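Local coordinates for putative lipoprotein YerB (Bacillus subtilis, PDB 2PSB), which is of unknown function but is a putative membrane-attached lipoprotein that interacts with the helicase PcrA, at residues S129-A134 against H141-S146; G257-H262 against L286-G291. All blocks are in the same frame, centred on the assembly; numbering follows the deposited sequence.

How the contacts relate
Contact 1 and contact 2 lie on opposite sides of the chain's centre, with their own centres 33 Å apart and about 21 Å between their nearest atoms, so neither touches the other. They follow one another along the chain: the hairpin of 129-134 and 141-146 is complete, within the N-terminal DUF3048 region, before 257-262 meets 286-291 in the C-terminal one. Their chemistry differs as well. Contact 1 combines strand hydrogen bonds with aromatic packing on one face; contact 2 has no direct hydrogen bond and relies on apolar packing and one bridging water. The function is unknown, and the model identifies no site to which either contact could be tied.

Contact 1: residues S129-A134 against H141-S146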
loop_
_atom_site.group_PDB
_atom_site.type_symbol
_atom_site.label_atom_id
_atom_site.label_comp_id
_atom_site.label_asym_id
_atom_site.label_seq_id
_atom_site.Cartn_x
_atom_site.Cartn_y
_atom_site.Cartn_z
ATOM N N SER A 129 -19.897 11.866 -8.681
ATOM C CA SER A 129 -20.156 10.978 -9.802
ATOM C C SER A 129 -19.366 9.680 -9.699
ATOM O O SER A 129 -19.877 8.678 -9.201
ATOM C CB SER A 129 -19.862 11.688 -11.137
ATOM O OG SER A 129 -18.610 12.347 -11.146
ATOM N N LEU A 130 -18.119 9.700 -10.153
ATOM C CA LEU A 130 -17.278 8.509 -10.116
ATOM C C LEU A 130 -16.770 8.205 -8.699
ATOM O O LEU A 130 -16.268 7.118 -8.430
ATOM C CB LEU A 130 -16.130 8.672 -11.113
ATOM C CG LEU A 130 -16.645 9.004 -12.523
ATOM C CD1 LEU A 130 -15.503 8.974 -13.507
ATOM C CD2 LEU A 130 -17.711 7.995 -12.948
ATOM N N PHE A 131 -16.924 9.181 -7.805
ATOM C CA PHE A 131 -16.575 9.062 -6.392
ATOM C C PHE A 131 -17.904 9.281 -5.653
ATOM O O PHE A 131 -18.666 10.185 -6.008
ATOM C CB PHE A 131 -15.608 10.173 -5.967
ATOM C CG PHE A 131 -14.155 9.778 -5.977
ATOM C CD1 PHE A 131 -13.473 9.576 -7.179
ATOM C CD2 PHE A 131 -13.454 9.645 -4.779
ATOM C CE1 PHE A 131 -12.116 9.250 -7.183
ATOM C CE2 PHE A 131 -12.097 9.320 -4.778
ATOM C CZ PHE A 131 -11.429 9.123 -5.981
ATOM N N TRP A 132 -18.200 8.468 -4.646
ATOM C CA TRP A 132 -19.438 8.655 -3.902
ATOM C C TRP A 132 -19.186 8.809 -2.408
ATOM O O TRP A 132 -18.074 8.554 -1.923
ATOM C CB TRP A 132 -20.417 7.502 -4.169
ATOM C CG TRP A 132 -20.061 6.185 -3.532
ATOM C CD1 TRP A 132 -20.365 5.769 -2.263
ATOM C CD2 TRP A 132 -19.439 5.071 -4.177
ATOM N NE1 TRP A 132 -19.983 4.461 -2.086
ATOM C CE2 TRP A 132 -19.404 4.011 -3.244
ATOM C CE3 TRP A 132 -18.897 4.871 -5.452
ATOM C CZ2 TRP A 132 -18.863 2.761 -3.554
ATOM C CZ3 TRP A 132 -18.360 3.638 -5.760
ATOM C CH2 TRP A 132 -18.341 2.596 -4.812
ATOM N N ARG A 133 -20.222 9.248 -1.696
ATOM C CA ARG A 133 -20.167 9.468 -0.251
ATOM C C ARG A 133 -21.005 8.437 0.499
ATOM O O ARG A 133 -22.210 8.335 0.293
ATOM C CB ARG A 133 -20.680 10.871 0.089
ATOM C CG ARG A 133 -19.614 11.930 0.383
ATOM C CD ARG A 133 -18.540 11.937 -0.660
ATOM N NE ARG A 133 -17.740 13.164 -0.722
ATOM C CZ ARG A 133 -16.910 13.599 0.222
ATOM N NH1 ARG A 133 -16.747 12.925 1.359
ATOM N NH2 ARG A 133 -16.202 14.697 -0.001
ATOM N N ALA A 134 -20.365 7.681 1.375
ATOM C CA ALA A 134 -21.058 6.672 2.164
ATOM C C ALA A 134 -21.922 7.342 3.243
ATOM O O ALA A 134 -21.503 8.322 3.867
ATOM C CB ALA A 134 -20.041 5.741 2.803
ATOM N N HIS A 141 -14.130 10.650 5.865
ATOM C CA HIS A 141 -13.803 9.226 5.918
ATOM C C HIS A 141 -14.918 8.434 5.235
ATOM O O HIS A 141 -15.050 7.220 5.432
ATOM C CB HIS A 141 -13.683 8.763 7.378
ATOM C CG HIS A 141 -12.725 9.572 8.198
ATOM N ND1 HIS A 141 -11.398 9.720 7.863
ATOM C CD2 HIS A 141 -12.905 10.286 9.337
ATOM C CE1 HIS A 141 -10.799 10.491 8.753
ATOM N NE2 HIS A 141 -11.693 10.849 9.658
ATOM N N ASN A 142 -15.723 9.120 4.431
ATOM C CA ASN A 142 -16.838 8.463 3.762
ATOM C C ASN A 142 -16.750 8.505 2.234
ATOM O O ASN A 142 -17.737 8.289 1.547
ATOM C CB ASN A 142 -18.149 9.096 4.239
ATOM C CG ASN A 142 -18.363 10.506 3.688
ATOM O OD1 ASN A 142 -17.414 11.273 3.485
ATOM N ND2 ASN A 142 -19.621 10.854 3.463
ATOM N N SER A 143 -15.552 8.752 1.717
ATOM C CA SER A 143 -15.331 8.856 0.277
ATOM C C SER A 143 -14.830 7.575 -0.420
ATOM O O SER A 143 -13.712 7.116 -0.176
ATOM C CB SER A 143 -14.361 10.015 0.026
ATOM O OG SER A 143 -13.986 10.076 -1.332
ATOM N N TYR A 144 -15.668 7.009 -1.286
ATOM C CA TYR A 144 -15.325 5.791 -2.018
ATOM C C TYR A 144 -15.498 5.892 -3.537
ATOM O O TYR A 144 -16.109 6.824 -4.055
ATOM C CB TYR A 144 -16.209 4.622 -1.586
ATOM C CG TYR A 144 -16.138 4.252 -0.130
ATOM C CD1 TYR A 144 -16.809 5.002 0.838
ATOM C CD2 TYR A 144 -15.383 3.154 0.285
ATOM C CE1 TYR A 144 -16.730 4.670 2.187
ATOM C CE2 TYR A 144 -15.292 2.806 1.627
ATOM C CZ TYR A 144 -15.965 3.571 2.576
ATOM O OH TYR A 144 -15.862 3.250 3.905
ATOM N N THR A 145 -14.943 4.900 -4.229
ATOM C CA THR A 145 -15.091 4.756 -5.670
ATOM C C THR A 145 -15.081 3.257 -5.928
ATOM O O THR A 145 -15.126 2.471 -4.980
ATOM C CB THR A 145 -13.969 5.415 -6.484
ATOM O OG1 THR A 145 -14.271 5.273 -7.876
ATOM C CG2 THR A 145 -12.629 4.757 -6.203
ATOM N N SER A 146 -15.021 2.859 -7.196
ATOM C CA SER A 146 -15.024 1.445 -7.559
ATOM C C SER A 146 -14.192 1.244 -8.807
ATOM O O SER A 146 -13.945 2.195 -9.538
ATOM C CB SER A 146 -16.458 0.972 -7.824
ATOM O OG SER A 146 -16.979 1.560 -9.011
#
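Trp132 lies across the backbone of the partner strand, with Tyr144 CB over one face of its indole. That CB stands 4.0 Å from the centroid of the five-membered ring, and the ring's far end continues past Tyr144, bringing Trp132 CH2 to 3.2 Å from Thr145 O. The torsion behind this is chi1 of 73°, which sets Trp132 CG between its own backbone N and carbonyl carbon. The tyrosine ring is nearly parallel to the indole, but slid so far along that the two barely overlap; Tyr144 CE1 instead meets Ala134 CB at 3.5 Å. Both aromatic side chains belong to one face of an antiparallel beta hairpin, where Trp132 and Tyr144 form a hydrogen-bonded pair: Trp132 N reaches Tyr144 O at 2.7 Å, and Tyr144 N returns the bond to Trp132 O. The strand of Tyr144 is the middle one of a small three-stranded sheet, flanked on its other edge by strand 78-79. At the hairpin's loop end Asn142 is held by both backbone and amide. Asn142 O takes the N-H of Ala134 N at 2.7 Å. Asn142 ND2 donates to Ala134 O, 3.2 Å away and close to the amide plane. Asn142 OD1 receives a weak, bent bond (N-H...O 120°) from Arg133 NH1, at the edge of a guanidinium whose NE forms a salt bridge with Asp127.

Contact 2: residues G257-H262 against L286-G291; sequences GLLFQH and LPFVPG
Residues 257-262, largely strand, and the irregular 286-291 run in roughly the same direction, their touching parts 37° apart, but they are not paired as strands. The closest CA atoms, those of Gln261 and Val289, are 6.9 Å apart, and no direct hydrogen bond crosses. Side chains bridge the interval. Chi1 of -176° swings Leu259 CG out toward the loop, where Leu259 CD1 comes to the edge of the Phe288 ring, 3.9 Å from Phe288 CE1, and CD2 rests 4.0 Å from Leu286 CB. Further along, Val289 CG2 makes a CH-pi contact over one face of the His262 imidazole, 3.5 Å from His262 CE1, and also touches Gln261 CB. Gln261 gives its NE2 to a water at 2.7 Å, which donates in turn to Pro287 O at 2.6 Å. Its OE1 takes a weak hydrogen bond from Asn230 ND2. A leucine in place of Gln261 would probably break the water bridge to Pro287 O and cost Asn230 ND2 that weak bond. Gln261 OE1 and Pro287 O stand 3.3 Å apart, two acceptors that cannot bond each other, so the polar link runs from NE2 through water, beside apolar and CH-pi packing that joins the loop to 257-262.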
loop_
_atom_site.group_PDB
_atom_site.type_symbol
_atom_site.label_atom_id
_atom_site.label_comp_id
_atom_site.label_asym_id
_atom_site.label_seq_id
_atom_site.Cartn_x
_atom_site.Cartn_y
_atom_site.Cartn_z
ATOM N N GLY A 257 16.143 -2.697 6.615
ATOM C CA GLY A 257 14.791 -3.176 6.798
ATOM C C GLY A 257 14.723 -4.616 7.251
ATOM O O GLY A 257 15.743 -5.280 7.384
ATOM N N LEU A 258 13.501 -5.085 7.482
ATOM C CA LEU A 258 13.224 -6.441 7.931
ATOM C C LEU A 258 12.239 -7.107 6.990
ATOM O O LEU A 258 11.288 -6.487 6.533
ATOM C CB LEU A 258 12.622 -6.411 9.337
ATOM C CG LEU A 258 13.522 -6.211 10.560
ATOM C CD1 LEU A 258 14.858 -5.570 10.197
ATOM C CD2 LEU A 258 12.766 -5.374 11.545
ATOM N N LEU A 259 12.451 -8.386 6.727
ATOM C CA LEU A 259 11.575 -9.129 5.842
ATOM C C LEU A 259 11.056 -10.376 6.544
ATOM O O LEU A 259 11.839 -11.227 6.968
ATOM C CB LEU A 259 12.336 -9.511 4.573
ATOM C CG LEU A 259 11.538 -10.225 3.480
ATOM C CD1 LEU A 259 10.373 -9.328 2.974
ATOM C CD2 LEU A 259 12.484 -10.566 2.343
ATOM N N PHE A 260 9.732 -10.470 6.670
ATOM C CA PHE A 260 9.084 -11.605 7.321
ATOM C C PHE A 260 8.257 -12.414 6.343
ATOM O O PHE A 260 7.294 -11.907 5.752
ATOM C CB PHE A 260 8.149 -11.151 8.441
ATOM C CG PHE A 260 8.809 -10.328 9.498
ATOM C CD1 PHE A 260 9.144 -9.004 9.257
ATOM C CD2 PHE A 260 9.094 -10.883 10.750
ATOM C CE1 PHE A 260 9.754 -8.233 10.245
ATOM C CE2 PHE A 260 9.703 -10.122 11.742
ATOM C CZ PHE A 260 10.034 -8.795 11.490
ATOM N N GLN A 261 8.625 -13.679 6.196
ATOM C CA GLN A 261 7.923 -14.597 5.314
ATOM C C GLN A 261 8.080 -16.006 5.889
ATOM O O GLN A 261 9.135 -16.348 6.418
ATOM C CB GLN A 261 8.502 -14.505 3.893
ATOM C CG GLN A 261 9.959 -14.105 3.858
ATOM C CD GLN A 261 10.553 -14.082 2.456
ATOM O OE1 GLN A 261 10.044 -13.416 1.549
ATOM N NE2 GLN A 261 11.647 -14.802 2.279
ATOM N N HIS A 262 7.027 -16.811 5.815
ATOM C CA HIS A 262 7.074 -18.175 6.339
ATOM C C HIS A 262 7.468 -18.229 7.813
ATOM O O HIS A 262 8.236 -19.094 8.225
ATOM C CB HIS A 262 8.063 -19.014 5.527
ATOM C CG HIS A 262 7.597 -19.313 4.138
ATOM N ND1 HIS A 262 8.466 -19.591 3.107
ATOM C CD2 HIS A 262 6.352 -19.386 3.610
ATOM C CE1 HIS A 262 7.778 -19.820 2.002
ATOM N NE2 HIS A 262 6.491 -19.702 2.281
ATOM N N LEU A 286 16.481 -9.997 -2.416
ATOM C CA LEU A 286 15.812 -11.053 -1.679
ATOM C C LEU A 286 14.469 -11.216 -2.394
ATOM O O LEU A 286 13.807 -10.230 -2.694
ATOM C CB LEU A 286 15.591 -10.628 -0.231
ATOM C CG LEU A 286 16.855 -10.682 0.626
ATOM C CD1 LEU A 286 16.628 -9.951 1.937
ATOM C CD2 LEU A 286 17.233 -12.139 0.863
ATOM N N PRO A 287 14.069 -12.458 -2.711
ATOM C CA PRO A 287 12.780 -12.631 -3.393
ATOM C C PRO A 287 11.593 -12.642 -2.415
ATOM O O PRO A 287 11.778 -12.749 -1.204
ATOM C CB PRO A 287 12.954 -13.971 -4.098
ATOM C CG PRO A 287 13.750 -14.741 -3.108
ATOM C CD PRO A 287 14.809 -13.733 -2.662
ATOM N N PHE A 288 10.383 -12.525 -2.956
ATOM C CA PHE A 288 9.161 -12.566 -2.148
ATOM C C PHE A 288 8.495 -13.912 -2.382
ATOM O O PHE A 288 8.705 -14.551 -3.423
ATOM C CB PHE A 288 8.136 -11.498 -2.566
ATOM C CG PHE A 288 8.511 -10.088 -2.210
ATOM C CD1 PHE A 288 9.113 -9.782 -0.991
ATOM C CD2 PHE A 288 8.218 -9.048 -3.087
ATOM C CE1 PHE A 288 9.416 -8.449 -0.655
ATOM C CE2 PHE A 288 8.514 -7.717 -2.760
ATOM C CZ PHE A 288 9.112 -7.418 -1.545
ATOM N N VAL A 289 7.687 -14.328 -1.409
ATOM C CA VAL A 289 6.917 -15.566 -1.483
ATOM C C VAL A 289 5.684 -15.238 -2.326
ATOM O O VAL A 289 5.050 -14.210 -2.118
ATOM C CB VAL A 289 6.415 -16.001 -0.075
ATOM C CG1 VAL A 289 5.305 -17.036 -0.211
ATOM C CG2 VAL A 289 7.571 -16.553 0.762
ATOM N N PRO A 290 5.313 -16.109 -3.273
ATOM C CA PRO A 290 4.122 -15.788 -4.075
ATOM C C PRO A 290 2.908 -15.418 -3.200
ATOM O O PRO A 290 2.612 -16.095 -2.218
ATOM C CB PRO A 290 3.887 -17.066 -4.875
ATOM C CG PRO A 290 5.263 -17.633 -5.033
ATOM C CD PRO A 290 5.893 -17.405 -3.672
ATOM N N GLY A 291 2.221 -14.332 -3.547
ATOM C CA GLY A 291 1.060 -13.922 -2.772
ATOM C C GLY A 291 1.020 -12.434 -2.469
ATOM O O GLY A 291 1.688 -11.639 -3.125
HETATM O O HOH W 1 13.470 -13.782 0.537
#